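Local atomic coordinates of putative D-lactate dehydrogenase (Chlamydomonas reinhardtii, PDB entry 4ZGS), a protein that reduces pyruvate in the alga's chloroplasts, probably to D-lactate with NADH, as a member of the D-isomer specific 2-hydroxyacid dehydrogenase family. Residues 33-45 / 75-88. Sequence-based numbering, arbitrary orientation.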
loop_
_atom_site.group_PDB
_atom_site.type_symbol
_atom_site.label_atom_id
_atom_site.label_comp_id
_atom_site.label_asym_id
_atom_site.label_seq_id
_atom_site.Cartn_x
_atom_site.Cartn_y
_atom_site.Cartn_z
ATOM N N ALA A 33 9.528 -19.017 42.281
ATOM C CA ALA A 33 10.562 -18.214 41.642
ATOM C C ALA A 33 11.749 -19.056 41.138
ATOM O O ALA A 33 12.406 -18.696 40.154
ATOM C CB ALA A 33 11.040 -17.141 42.610
ATOM N N THR A 34 12.015 -20.178 41.802
ATOM C CA THR A 34 13.138 -21.040 41.437
ATOM C C THR A 34 12.850 -21.798 40.144
ATOM O O THR A 34 13.712 -22.499 39.623
ATOM C CB THR A 34 13.473 -22.079 42.561
ATOM O OG1 THR A 34 12.391 -23.010 42.691
ATOM C CG2 THR A 34 13.722 -21.400 43.914
ATOM N N THR A 35 11.624 -21.707 39.647
ATOM C CA THR A 35 11.295 -22.329 38.368
ATOM C C THR A 35 12.107 -21.712 37.223
ATOM O O THR A 35 12.285 -20.491 37.180
ATOM C CB THR A 35 9.782 -22.208 38.041
ATOM O OG1 THR A 35 9.002 -22.659 39.163
ATOM C CG2 THR A 35 9.428 -23.039 36.816
ATOM N N ARG A 36 12.620 -22.570 36.334
ATOM C CA ARG A 36 13.343 -22.151 35.129
ATOM C C ARG A 36 12.447 -22.356 33.915
ATOM O O ARG A 36 12.110 -23.495 33.566
ATOM C CB ARG A 36 14.645 -22.929 34.948
ATOM C CG ARG A 36 15.786 -22.524 35.870
ATOM C CD ARG A 36 16.986 -23.423 35.647
ATOM N NE ARG A 36 17.555 -23.276 34.300
ATOM C CZ ARG A 36 18.413 -22.333 33.919
ATOM N NH1 ARG A 36 18.813 -21.394 34.760
ATOM N NH2 ARG A 36 18.858 -22.320 32.673
ATOM N N CYS A 37 12.105 -21.244 33.260
ATOM C CA CYS A 37 11.148 -21.230 32.163
ATOM C C CYS A 37 11.762 -20.798 30.823
ATOM O O CYS A 37 12.426 -19.762 30.735
ATOM C CB CYS A 37 10.009 -20.296 32.499
ATOM S SG CYS A 37 9.046 -20.677 33.949
ATOM N N ILE A 38 11.540 -21.588 29.778
ATOM C CA ILE A 38 11.924 -21.155 28.448
ATOM C C ILE A 38 10.670 -20.868 27.598
ATOM O O ILE A 38 9.737 -21.661 27.624
ATOM C CB ILE A 38 12.863 -22.217 27.763
ATOM C CG1 ILE A 38 13.287 -21.768 26.350
ATOM C CG2 ILE A 38 12.210 -23.589 27.708
ATOM C CD1 ILE A 38 14.502 -22.548 25.783
ATOM N N CYS A 39 10.645 -19.740 26.874
ATOM C CA CYS A 39 9.507 -19.405 25.976
ATOM C C CYS A 39 9.908 -19.329 24.505
ATOM O O CYS A 39 10.757 -18.522 24.108
ATOM C CB CYS A 39 8.842 -18.072 26.356
ATOM S SG CYS A 39 7.946 -18.148 27.935
ATOM N N TYR A 40 9.297 -20.193 23.709
ATOM C CA TYR A 40 9.508 -20.203 22.280
ATOM C C TYR A 40 8.658 -19.200 21.489
ATOM O O TYR A 40 7.596 -18.763 21.934
ATOM C CB TYR A 40 9.302 -21.626 21.789
ATOM C CG TYR A 40 10.412 -22.511 22.296
ATOM C CD1 TYR A 40 10.324 -23.115 23.536
ATOM C CD2 TYR A 40 11.561 -22.712 21.551
ATOM C CE1 TYR A 40 11.354 -23.923 24.025
ATOM C CE2 TYR A 40 12.590 -23.517 22.019
ATOM C CZ TYR A 40 12.488 -24.126 23.266
ATOM O OH TYR A 40 13.505 -24.939 23.754
ATOM N N SER A 41 9.135 -18.823 20.313
ATOM C CA SER A 41 8.403 -17.851 19.483
ATOM C C SER A 41 8.196 -16.513 20.190
ATOM O O SER A 41 7.094 -15.972 20.162
ATOM C CB SER A 41 7.033 -18.401 19.057
ATOM O OG SER A 41 7.182 -19.600 18.324
ATOM N N THR A 42 9.252 -15.942 20.767
ATOM C CA THR A 42 9.053 -14.676 21.443
ATOM C C THR A 42 9.254 -13.597 20.417
ATOM O O THR A 42 10.375 -13.137 20.186
ATOM C CB THR A 42 10.065 -14.466 22.601
ATOM O OG1 THR A 42 10.004 -15.564 23.520
ATOM C CG2 THR A 42 9.788 -13.179 23.342
ATOM N N THR A 43 8.129 -13.091 19.917
ATOM C CA THR A 43 8.133 -12.028 18.924
ATOM C C THR A 43 7.869 -10.765 19.712
ATOM O O THR A 43 7.800 -10.815 20.938
ATOM C CB THR A 43 7.083 -12.252 17.804
ATOM O OG1 THR A 43 5.826 -12.614 18.383
ATOM C CG2 THR A 43 7.501 -13.386 16.903
ATOM N N GLN A 44 7.713 -9.635 19.043
ATOM C CA GLN A 44 7.613 -8.392 19.788
ATOM C C GLN A 44 6.415 -8.351 20.771
ATOM O O GLN A 44 6.527 -7.752 21.832
ATOM C CB GLN A 44 7.547 -7.197 18.859
ATOM C CG GLN A 44 7.902 -5.933 19.608
ATOM C CD GLN A 44 9.223 -6.076 20.346
ATOM O OE1 GLN A 44 9.276 -5.953 21.569
ATOM N NE2 GLN A 44 10.295 -6.346 19.606
ATOM N N TYR A 45 5.272 -8.917 20.387
ATOM C CA TYR A 45 4.062 -8.779 21.190
ATOM C C TYR A 45 4.147 -9.625 22.471
ATOM O O TYR A 45 3.603 -9.247 23.514
ATOM C CB TYR A 45 2.809 -9.135 20.363
ATOM C CG TYR A 45 2.436 -10.616 20.288
ATOM C CD1 TYR A 45 1.515 -11.168 21.187
ATOM C CD2 TYR A 45 3.001 -11.466 19.315
ATOM C CE1 TYR A 45 1.150 -12.517 21.118
ATOM C CE2 TYR A 45 2.651 -12.825 19.240
ATOM C CZ TYR A 45 1.717 -13.340 20.146
ATOM O OH TYR A 45 1.343 -14.670 20.094
ATOM N N LEU A 75 17.616 -26.073 23.131
ATOM C CA LEU A 75 17.758 -24.815 23.854
ATOM C C LEU A 75 17.165 -24.890 25.265
ATOM O O LEU A 75 17.489 -24.071 26.126
ATOM C CB LEU A 75 17.070 -23.673 23.087
ATOM C CG LEU A 75 17.739 -23.050 21.853
ATOM C CD1 LEU A 75 16.744 -22.122 21.113
ATOM C CD2 LEU A 75 19.060 -22.335 22.176
ATOM N N ALA A 76 16.319 -25.895 25.489
ATOM C CA ALA A 76 15.513 -26.007 26.701
ATOM C C ALA A 76 16.227 -26.804 27.770
ATOM O O ALA A 76 15.640 -27.142 28.798
ATOM C CB ALA A 76 14.162 -26.632 26.391
ATOM N N ARG A 77 17.492 -27.114 27.503
ATOM C CA ARG A 77 18.325 -27.910 28.399
ATOM C C ARG A 77 18.437 -27.256 29.781
ATOM O O ARG A 77 18.896 -26.114 29.912
ATOM C CB ARG A 77 19.714 -28.058 27.803
ATOM C CG ARG A 77 20.628 -29.014 28.494
ATOM C CD ARG A 77 21.999 -28.761 27.918
ATOM N NE ARG A 77 22.035 -28.896 26.463
ATOM C CZ ARG A 77 23.105 -28.615 25.723
ATOM N NH1 ARG A 77 24.217 -28.185 26.308
ATOM N NH2 ARG A 77 23.061 -28.747 24.404
ATOM N N GLY A 78 18.039 -27.979 30.818
ATOM C CA GLY A 78 18.132 -27.438 32.157
ATOM C C GLY A 78 16.831 -26.799 32.600
ATOM O O GLY A 78 16.616 -26.590 33.780
ATOM N N TYR A 79 15.975 -26.448 31.649
ATOM C CA TYR A 79 14.730 -25.768 31.981
ATOM C C TYR A 79 13.566 -26.672 32.398
ATOM O O TYR A 79 13.459 -27.834 32.000
ATOM C CB TYR A 79 14.305 -24.861 30.833
ATOM C CG TYR A 79 15.216 -23.669 30.703
ATOM C CD1 TYR A 79 14.896 -22.462 31.309
ATOM C CD2 TYR A 79 16.414 -23.754 30.012
ATOM C CE1 TYR A 79 15.730 -21.369 31.210
ATOM C CE2 TYR A 79 17.242 -22.658 29.899
ATOM C CZ TYR A 79 16.896 -21.476 30.499
ATOM O OH TYR A 79 17.722 -20.394 30.397
ATOM N N ASP A 80 12.735 -26.120 33.267
ATOM C CA ASP A 80 11.630 -26.852 33.860
ATOM C C ASP A 80 10.342 -26.853 33.057
ATOM O O ASP A 80 9.660 -27.874 32.957
ATOM C CB ASP A 80 11.387 -26.280 35.247
ATOM C CG ASP A 80 12.624 -26.383 36.108
ATOM O OD1 ASP A 80 13.132 -27.513 36.279
ATOM O OD2 ASP A 80 13.111 -25.330 36.571
ATOM N N VAL A 81 10.025 -25.698 32.479
ATOM C CA VAL A 81 8.778 -25.514 31.749
ATOM C C VAL A 81 9.016 -24.753 30.460
ATOM O O VAL A 81 9.745 -23.752 30.427
ATOM C CB VAL A 81 7.710 -24.783 32.606
ATOM C CG1 VAL A 81 8.337 -23.659 33.393
ATOM C CG2 VAL A 81 6.560 -24.283 31.738
ATOM N N ALA A 82 8.415 -25.260 29.390
ATOM C CA ALA A 82 8.517 -24.628 28.082
ATOM C C ALA A 82 7.204 -23.905 27.771
ATOM O O ALA A 82 6.138 -24.512 27.812
ATOM C CB ALA A 82 8.846 -25.673 26.998
ATOM N N VAL A 83 7.268 -22.604 27.510
ATOM C CA VAL A 83 6.064 -21.908 27.092
ATOM C C VAL A 83 5.996 -21.784 25.572
ATOM O O VAL A 83 6.873 -21.203 24.921
ATOM C CB VAL A 83 5.946 -20.524 27.720
ATOM C CG1 VAL A 83 4.607 -19.911 27.320
ATOM C CG2 VAL A 83 6.028 -20.618 29.237
ATOM N N LEU A 84 4.893 -22.291 25.037
ATOM C CA LEU A 84 4.694 -22.500 23.613
ATOM C C LEU A 84 3.398 -21.839 23.161
ATOM O O LEU A 84 2.528 -21.517 23.965
ATOM C CB LEU A 84 4.615 -24.000 23.301
ATOM C CG LEU A 84 5.839 -24.908 23.233
ATOM C CD1 LEU A 84 6.815 -24.562 24.326
ATOM C CD2 LEU A 84 5.396 -26.359 23.350
ATOM N N PHE A 85 3.271 -21.674 21.853
ATOM C CA PHE A 85 2.131 -21.037 21.238
ATOM C C PHE A 85 1.678 -21.964 20.125
ATOM O O PHE A 85 2.284 -23.024 19.914
ATOM C CB PHE A 85 2.488 -19.633 20.744
ATOM C CG PHE A 85 1.310 -18.814 20.298
ATOM C CD1 PHE A 85 0.174 -18.689 21.098
ATOM C CD2 PHE A 85 1.353 -18.136 19.077
ATOM C CE1 PHE A 85 -0.916 -17.929 20.683
ATOM C CE2 PHE A 85 0.281 -17.369 18.657
ATOM C CZ PHE A 85 -0.864 -17.261 19.466
ATOM N N VAL A 86 0.595 -21.588 19.447
ATOM C CA VAL A 86 -0.039 -22.450 18.461
ATOM C C VAL A 86 0.919 -22.792 17.316
ATOM O O VAL A 86 0.866 -23.895 16.777
ATOM C CB VAL A 86 -1.326 -21.788 17.901
ATOM C CG1 VAL A 86 -0.980 -20.527 17.136
ATOM C CG2 VAL A 86 -2.121 -22.757 17.035
ATOM N N ASN A 87 1.775 -21.844 16.939
ATOM C CA ASN A 87 2.730 -22.029 15.835
ATOM C C ASN A 87 3.986 -22.871 16.140
ATOM O O ASN A 87 4.776 -23.123 15.242
ATOM C CB ASN A 87 3.180 -20.667 15.279
ATOM C CG ASN A 87 3.916 -19.813 16.310
ATOM O OD1 ASN A 87 3.854 -20.059 17.521
ATOM N ND2 ASN A 87 4.627 -18.797 15.819
ATOM N N ASP A 88 4.232 -23.194 17.411
ATOM C CA ASP A 88 5.416 -23.975 17.848
ATOM C C ASP A 88 5.290 -25.482 17.611
ATOM O O ASP A 88 4.198 -26.011 17.700
ATOM C CB ASP A 88 5.674 -23.689 19.318
ATOM C CG ASP A 88 6.203 -22.288 19.540
ATOM O OD1 ASP A 88 7.201 -21.896 18.884
ATOM O OD2 ASP A 88 5.571 -21.548 20.329
#
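Arg36 and Asp80 open the parallel pairing of strands 36-39 and 81-84, whose short axes run 26° apart. The Arg36 N-H is taken by Asp80 OD2 at 2.8 Å, through the lone pair directed away from the other carboxylate oxygen, while Arg36 O accepts twice, from Asp80 N (2.7 Å) and Val81 N. The ladder then alternates: Ile38 N gives to Val81 O, Ile38 O receives Val83 N, and Tyr40 N gives to Val83 O at 2.9 Å, closing the pairing.

Tyr79 lies between two side chains. Ile38 CB sits over one ring face, 4.3 Å from the centroid, a CH-pi contact; over the opposite face comes the Arg36 guanidinium, CZ 4.1 Å from the centroid and its plane turned 41° from the ring, a cation-pi pair. The bend at chi3 (65°) folds the arginine chain back over the ring. Replacing Tyr79 by an alanine would probably leave the guanidinium without its aromatic partner and open a gap beside Ile38.

Past Ile38, whose CG2 packs on Ala76 and Ala82, the Tyr40 ring reaches Ala76 with its hydroxyl, OH lying 3.2 Å from Ala76 CB; that OH is hydrogen-bonded to Thr72 O. Beyond the strand ends Asp88 divides its carboxylate: OD2 accepts from Phe85 N, whereas OD1 accepts from Leu68 N and also meets Ser41 OG, so closely (2.4 Å) that the detail of that bond is doubtful. On the opposite sheet face from Ile38, Cys37 and Cys39 pack against Val81 and Val83.

These are the first and third strands, adjacent in the 2-1-3-4-5 parallel sheet of the domain facing the NAD-binding Rossmann domain. The chemistry implies a buried strand pair tied across one end by Asp80 on the Arg36 amide, while Asp88 at the other accepts amides of Phe85 and Leu68 and reaches residues 33-45 through the Ser41 hydroxyl.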